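Local coordinates for OBG-type G domain-containing protein (Pyrococcus horikoshii, PDB 2E87) that probably acts as a GTP-binding protein of the Obg/NOG1 type, joining an N-terminal helical domain to a G domain that binds GDP, at residues 84-89 against 151-156; 110-115 against 126-131. One frame throughout, in Å; residues are numbered along the deposited sequence.

Contact 1: 84-89 against 151-156; sequences VLVDRD and NKAREV. With SO4 (sulfate ion), chain C.
The C-terminal part of helix 76-86 approaches the last turns of helix 144-156 with the CA atoms of Val86 and Ala153 5.7 Å apart, and those of Leu85 and Val156 7.0 Å. The contact belongs to the NOG1 N-terminal helical domain, where the chain turns at Asp87 from helix 76-86 into helix 88-117. It is wholly apolar between the two segments. CG1 of Val86 lies anti to its carbonyl carbon (chi1 -51°), which sets this methyl against Ala153 CB at 3.7 Å and brings it within 4.1 Å of Val156 CG1. That same Val156 methyl rests against Leu85 CB at 3.8 Å, so Val156 touches both Leu85 and Val86. Phe91 of helix 88-117 packs on Val86 and Ala153 alike, while the backbone oxygen of Val86 accepts a hydrogen bond from Tyr149. Asp87, with positive phi, N-caps helix 88-117. Arg154, whose CB points away from helix 76-86, runs extended from CG to NE and ends beside a sulfate ion, probably from the crystallisation liquor, which Lys158 also binds; Arg154 NH2 lies 2.7 Å from sulfate O3, obliquely placed against the guanidinium, and Arg154 NH1 is 3.5 Å from Glu155 OE1 in a salt bridge.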
# COMPACT_ATOMS: atom_id res chain seq x y z
N VAL A 84 -0.97 8.38 0.95
CA VAL A 84 -1.20 9.22 -0.22
C VAL A 84 -2.55 8.98 -0.86
O VAL A 84 -3.23 9.91 -1.26
CB VAL A 84 -0.11 9.01 -1.30
CG1 VAL A 84 -0.62 9.44 -2.67
CG2 VAL A 84 1.12 9.82 -0.96
N LEU A 85 -2.94 7.72 -0.95
CA LEU A 85 -4.20 7.37 -1.60
C LEU A 85 -5.50 7.54 -0.81
O LEU A 85 -6.53 7.89 -1.39
CB LEU A 85 -4.13 5.92 -2.10
CG LEU A 85 -3.09 5.59 -3.17
CD1 LEU A 85 -3.15 4.11 -3.52
CD2 LEU A 85 -3.37 6.43 -4.40
N VAL A 86 -5.47 7.30 0.49
CA VAL A 86 -6.72 7.37 1.26
C VAL A 86 -6.61 8.09 2.58
O VAL A 86 -7.60 8.21 3.31
CB VAL A 86 -7.26 5.95 1.51
CG1 VAL A 86 -7.31 5.18 0.20
CG2 VAL A 86 -6.35 5.19 2.49
N ASP A 87 -5.39 8.53 2.91
CA ASP A 87 -5.08 9.24 4.16
C ASP A 87 -5.00 8.33 5.38
O ASP A 87 -6.01 7.87 5.90
CB ASP A 87 -6.09 10.36 4.45
CG ASP A 87 -5.64 11.24 5.59
OD1 ASP A 87 -6.02 10.99 6.75
OD2 ASP A 87 -4.85 12.17 5.33
N ARG A 88 -3.77 8.11 5.85
CA ARG A 88 -3.53 7.23 6.98
C ARG A 88 -4.37 7.51 8.23
O ARG A 88 -4.91 6.58 8.83
CB ARG A 88 -2.06 7.29 7.38
CG ARG A 88 -1.70 6.27 8.45
CD ARG A 88 -0.62 6.79 9.38
NE ARG A 88 0.61 7.09 8.66
CZ ARG A 88 1.56 6.20 8.40
NH1 ARG A 88 1.42 4.94 8.80
NH2 ARG A 88 2.65 6.58 7.74
N ASP A 89 -4.44 8.78 8.62
CA ASP A 89 -5.17 9.15 9.83
C ASP A 89 -6.67 8.87 9.70
O ASP A 89 -7.31 8.41 10.64
CB ASP A 89 -4.90 10.62 10.16
CG ASP A 89 -5.57 11.06 11.46
OD1 ASP A 89 -6.58 11.80 11.37
OD2 ASP A 89 -5.09 10.68 12.56
N ASN A 151 -15.20 1.45 2.20
CA ASN A 151 -15.47 0.70 0.99
C ASN A 151 -14.85 1.36 -0.23
O ASN A 151 -14.44 0.67 -1.17
CB ASN A 151 -16.97 0.53 0.82
CG ASN A 151 -17.32 -0.79 0.20
OD1 ASN A 151 -16.62 -1.78 0.40
ND2 ASN A 151 -18.41 -0.82 -0.54
N LYS A 152 -14.76 2.69 -0.20
CA LYS A 152 -14.16 3.47 -1.28
C LYS A 152 -12.63 3.42 -1.17
O LYS A 152 -11.92 3.37 -2.18
CB LYS A 152 -14.61 4.94 -1.23
CG LYS A 152 -16.09 5.20 -1.54
CD LYS A 152 -16.47 6.61 -1.13
CE LYS A 152 -17.98 6.83 -1.12
NZ LYS A 152 -18.36 8.09 -0.40
N ALA A 153 -12.11 3.45 0.04
CA ALA A 153 -10.67 3.38 0.22
C ALA A 153 -10.22 2.00 -0.28
O ALA A 153 -9.12 1.84 -0.81
CB ALA A 153 -10.30 3.54 1.68
N ARG A 154 -11.11 1.01 -0.12
CA ARG A 154 -10.84 -0.36 -0.53
C ARG A 154 -10.63 -0.46 -2.04
O ARG A 154 -9.71 -1.13 -2.51
CB ARG A 154 -12.00 -1.26 -0.13
CG ARG A 154 -11.93 -2.66 -0.70
CD ARG A 154 -13.19 -3.43 -0.36
NE ARG A 154 -13.20 -4.78 -0.92
CZ ARG A 154 -13.09 -5.06 -2.21
NH1 ARG A 154 -12.98 -4.08 -3.10
NH2 ARG A 154 -13.11 -6.32 -2.62
N GLU A 155 -11.48 0.22 -2.78
CA GLU A 155 -11.41 0.20 -4.23
C GLU A 155 -10.17 0.95 -4.71
O GLU A 155 -9.48 0.50 -5.61
CB GLU A 155 -12.67 0.83 -4.82
CG GLU A 155 -13.04 0.34 -6.21
CD GLU A 155 -13.25 -1.17 -6.27
OE1 GLU A 155 -14.04 -1.71 -5.47
OE2 GLU A 155 -12.62 -1.82 -7.12
N VAL A 156 -9.89 2.09 -4.09
CA VAL A 156 -8.73 2.91 -4.46
C VAL A 156 -7.41 2.20 -4.19
O VAL A 156 -6.46 2.35 -4.96
CB VAL A 156 -8.69 4.25 -3.68
CG1 VAL A 156 -7.34 4.93 -3.88
CG2 VAL A 156 -9.80 5.19 -4.17
S SO4 C . -14.64 -6.38 -5.99
O1 SO4 C . -13.26 -6.90 -6.44
O2 SO4 C . -15.76 -6.90 -6.88
O3 SO4 C . -14.86 -6.95 -4.57
O4 SO4 C . -14.65 -4.85 -6.07

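Contact 2: 110-115 against 126-131; sequences ERYVER and AELRRQ
Helices 88-117 and 122-142 form an antiparallel helical hairpin, and residues 110-115 and 126-131 face each other close to its turn. Tyr112 is the main side chain reaching across: its ring lies alongside the backbone of the second helix, with Tyr112 CD1 3.4 Å from the carbonyl oxygen of Leu128, which meets the ring obliquely. With CG anti to its own carbonyl carbon (chi1 -81°), the ring is carried out from its own helix toward the second, and CE1 comes within 3.8 Å of Gln131 CB. A methyl of Leu128, CD2, touches the same ring carbon, Tyr112 CE1, at 4.1 Å. The two segments run at 172° to each other, their axes 9.9 Å apart, in the long helical bundle of the NOG1 N-terminal domain; helix 38-67 adds to it here, packing Val50 against Val113 and pairing Glu46 with Arg129. Leu128 sends its other methyl to Arg115, one turn on from Tyr112, where Leu128 CD1 meets Arg115 CB at 3.6 Å. Only the base of that arginine takes part, for the chain bends at chi2 and its charged end leads away from the second helix. At the far end of the ring the Gln131 side chain crosses Tyr112 at about a right angle, amide and ring planes 77° apart. Gln131 OE1 stands 3.6 Å from Tyr112 OH, whereas Tyr112 OH is hydrogen-bonded to Arg135 NE, one turn further along helix 122-142.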
# COMPACT_ATOMS: atom_id res chain seq x y z
N GLU A 110 -25.37 -7.68 26.22
CA GLU A 110 -25.31 -8.18 27.57
C GLU A 110 -26.29 -7.40 28.44
O GLU A 110 -27.00 -7.98 29.26
CB GLU A 110 -23.89 -8.06 28.10
CG GLU A 110 -23.75 -8.35 29.58
CD GLU A 110 -22.31 -8.60 29.98
OE1 GLU A 110 -21.78 -9.70 29.66
OE2 GLU A 110 -21.71 -7.71 30.61
N ARG A 111 -26.34 -6.09 28.26
CA ARG A 111 -27.25 -5.26 29.03
C ARG A 111 -28.73 -5.62 28.81
O ARG A 111 -29.48 -5.81 29.77
CB ARG A 111 -27.03 -3.78 28.71
CG ARG A 111 -28.26 -2.87 28.93
CD ARG A 111 -28.13 -1.96 30.14
NE ARG A 111 -26.93 -1.12 30.08
CZ ARG A 111 -26.73 -0.18 29.16
NH1 ARG A 111 -27.65 0.07 28.24
NH2 ARG A 111 -25.60 0.52 29.17
N TYR A 112 -29.15 -5.73 27.55
CA TYR A 112 -30.54 -6.04 27.24
C TYR A 112 -30.97 -7.49 27.50
O TYR A 112 -32.10 -7.73 27.88
CB TYR A 112 -30.86 -5.62 25.81
CG TYR A 112 -31.13 -4.15 25.73
CD1 TYR A 112 -32.41 -3.65 25.97
CD2 TYR A 112 -30.10 -3.23 25.53
CE1 TYR A 112 -32.65 -2.30 26.03
CE2 TYR A 112 -30.33 -1.87 25.60
CZ TYR A 112 -31.60 -1.41 25.85
OH TYR A 112 -31.84 -0.06 25.95
N VAL A 113 -30.07 -8.45 27.29
CA VAL A 113 -30.42 -9.83 27.57
C VAL A 113 -30.76 -9.94 29.06
O VAL A 113 -31.74 -10.57 29.42
CB VAL A 113 -29.25 -10.81 27.24
CG1 VAL A 113 -29.49 -12.16 27.91
CG2 VAL A 113 -29.16 -11.02 25.73
N GLU A 114 -29.95 -9.32 29.92
CA GLU A 114 -30.20 -9.36 31.36
C GLU A 114 -31.55 -8.76 31.71
O GLU A 114 -32.33 -9.39 32.41
CB GLU A 114 -29.10 -8.61 32.13
CG GLU A 114 -29.19 -8.76 33.66
CD GLU A 114 -29.76 -7.54 34.38
OE1 GLU A 114 -30.62 -6.83 33.81
OE2 GLU A 114 -29.36 -7.29 35.54
N ARG A 115 -31.83 -7.55 31.24
CA ARG A 115 -33.11 -6.91 31.52
C ARG A 115 -34.29 -7.78 31.11
O ARG A 115 -35.26 -7.90 31.86
CB ARG A 115 -33.26 -5.56 30.81
CG ARG A 115 -33.11 -4.36 31.71
CD ARG A 115 -31.65 -4.14 31.98
NE ARG A 115 -31.38 -3.16 33.03
CZ ARG A 115 -30.17 -2.67 33.26
NH1 ARG A 115 -29.17 -3.08 32.51
NH2 ARG A 115 -29.96 -1.79 34.22
N ALA A 126 -41.15 -6.90 25.42
CA ALA A 126 -41.24 -6.46 24.05
C ALA A 126 -40.51 -5.14 23.86
O ALA A 126 -39.66 -5.02 22.98
CB ALA A 126 -42.69 -6.32 23.64
N GLU A 127 -40.85 -4.15 24.68
CA GLU A 127 -40.24 -2.83 24.60
C GLU A 127 -38.72 -2.86 24.66
O GLU A 127 -38.05 -2.08 24.00
CB GLU A 127 -40.81 -1.91 25.70
CG GLU A 127 -42.27 -1.50 25.46
CD GLU A 127 -42.93 -0.84 26.68
OE1 GLU A 127 -43.93 -0.11 26.48
OE2 GLU A 127 -42.47 -1.07 27.82
N LEU A 128 -38.19 -3.78 25.46
CA LEU A 128 -36.75 -3.92 25.59
C LEU A 128 -36.10 -4.42 24.29
O LEU A 128 -35.05 -3.91 23.90
CB LEU A 128 -36.41 -4.82 26.78
CG LEU A 128 -36.70 -4.27 28.20
CD1 LEU A 128 -36.54 -5.36 29.26
CD2 LEU A 128 -35.77 -3.11 28.49
N ARG A 129 -36.70 -5.40 23.62
CA ARG A 129 -36.11 -5.86 22.35
C ARG A 129 -36.16 -4.69 21.37
O ARG A 129 -35.21 -4.42 20.63
CB ARG A 129 -36.89 -7.02 21.71
CG ARG A 129 -36.85 -6.92 20.17
CD ARG A 129 -37.71 -7.90 19.41
NE ARG A 129 -39.12 -7.88 19.80
CZ ARG A 129 -39.95 -6.86 19.60
NH1 ARG A 129 -39.55 -5.75 19.00
NH2 ARG A 129 -41.21 -6.97 20.03
N ARG A 130 -37.31 -4.01 21.35
CA ARG A 130 -37.51 -2.89 20.45
C ARG A 130 -36.45 -1.81 20.70
O ARG A 130 -35.91 -1.23 19.75
CB ARG A 130 -38.91 -2.33 20.64
CG ARG A 130 -39.42 -1.55 19.45
CD ARG A 130 -40.83 -1.03 19.73
NE ARG A 130 -41.77 -2.12 19.97
CZ ARG A 130 -42.64 -2.16 20.99
NH1 ARG A 130 -42.69 -1.17 21.87
NH2 ARG A 130 -43.45 -3.21 21.13
N GLN A 131 -36.12 -1.57 21.96
CA GLN A 131 -35.12 -0.56 22.28
C GLN A 131 -33.74 -0.97 21.79
O GLN A 131 -33.01 -0.15 21.24
CB GLN A 131 -35.03 -0.32 23.79
CG GLN A 131 -36.21 0.41 24.39
CD GLN A 131 -35.94 0.80 25.83
OE1 GLN A 131 -35.00 1.56 26.11
NE2 GLN A 131 -36.75 0.28 26.75

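In the fold
Both contacts lie in the N-terminal helical domain and share helix 88-117, which starts at contact 1 and reaches contact 2 near its other end. Their centres are about 37 Å apart and their nearest atoms about 26 Å, so they do not touch. Contact 2 closes the hairpin of helices 88-117 and 122-142, and along the chain it is nested inside the loop that contact 1 closes. Contact 1, centred about 10 Å from the centre of the chain, adjoins the G domain: Val84 touches Phe199 and helix 234-241, and Leu85 touches Pro198. Contact 2 lies about 43 Å from that centre. Both are away from the GDP site.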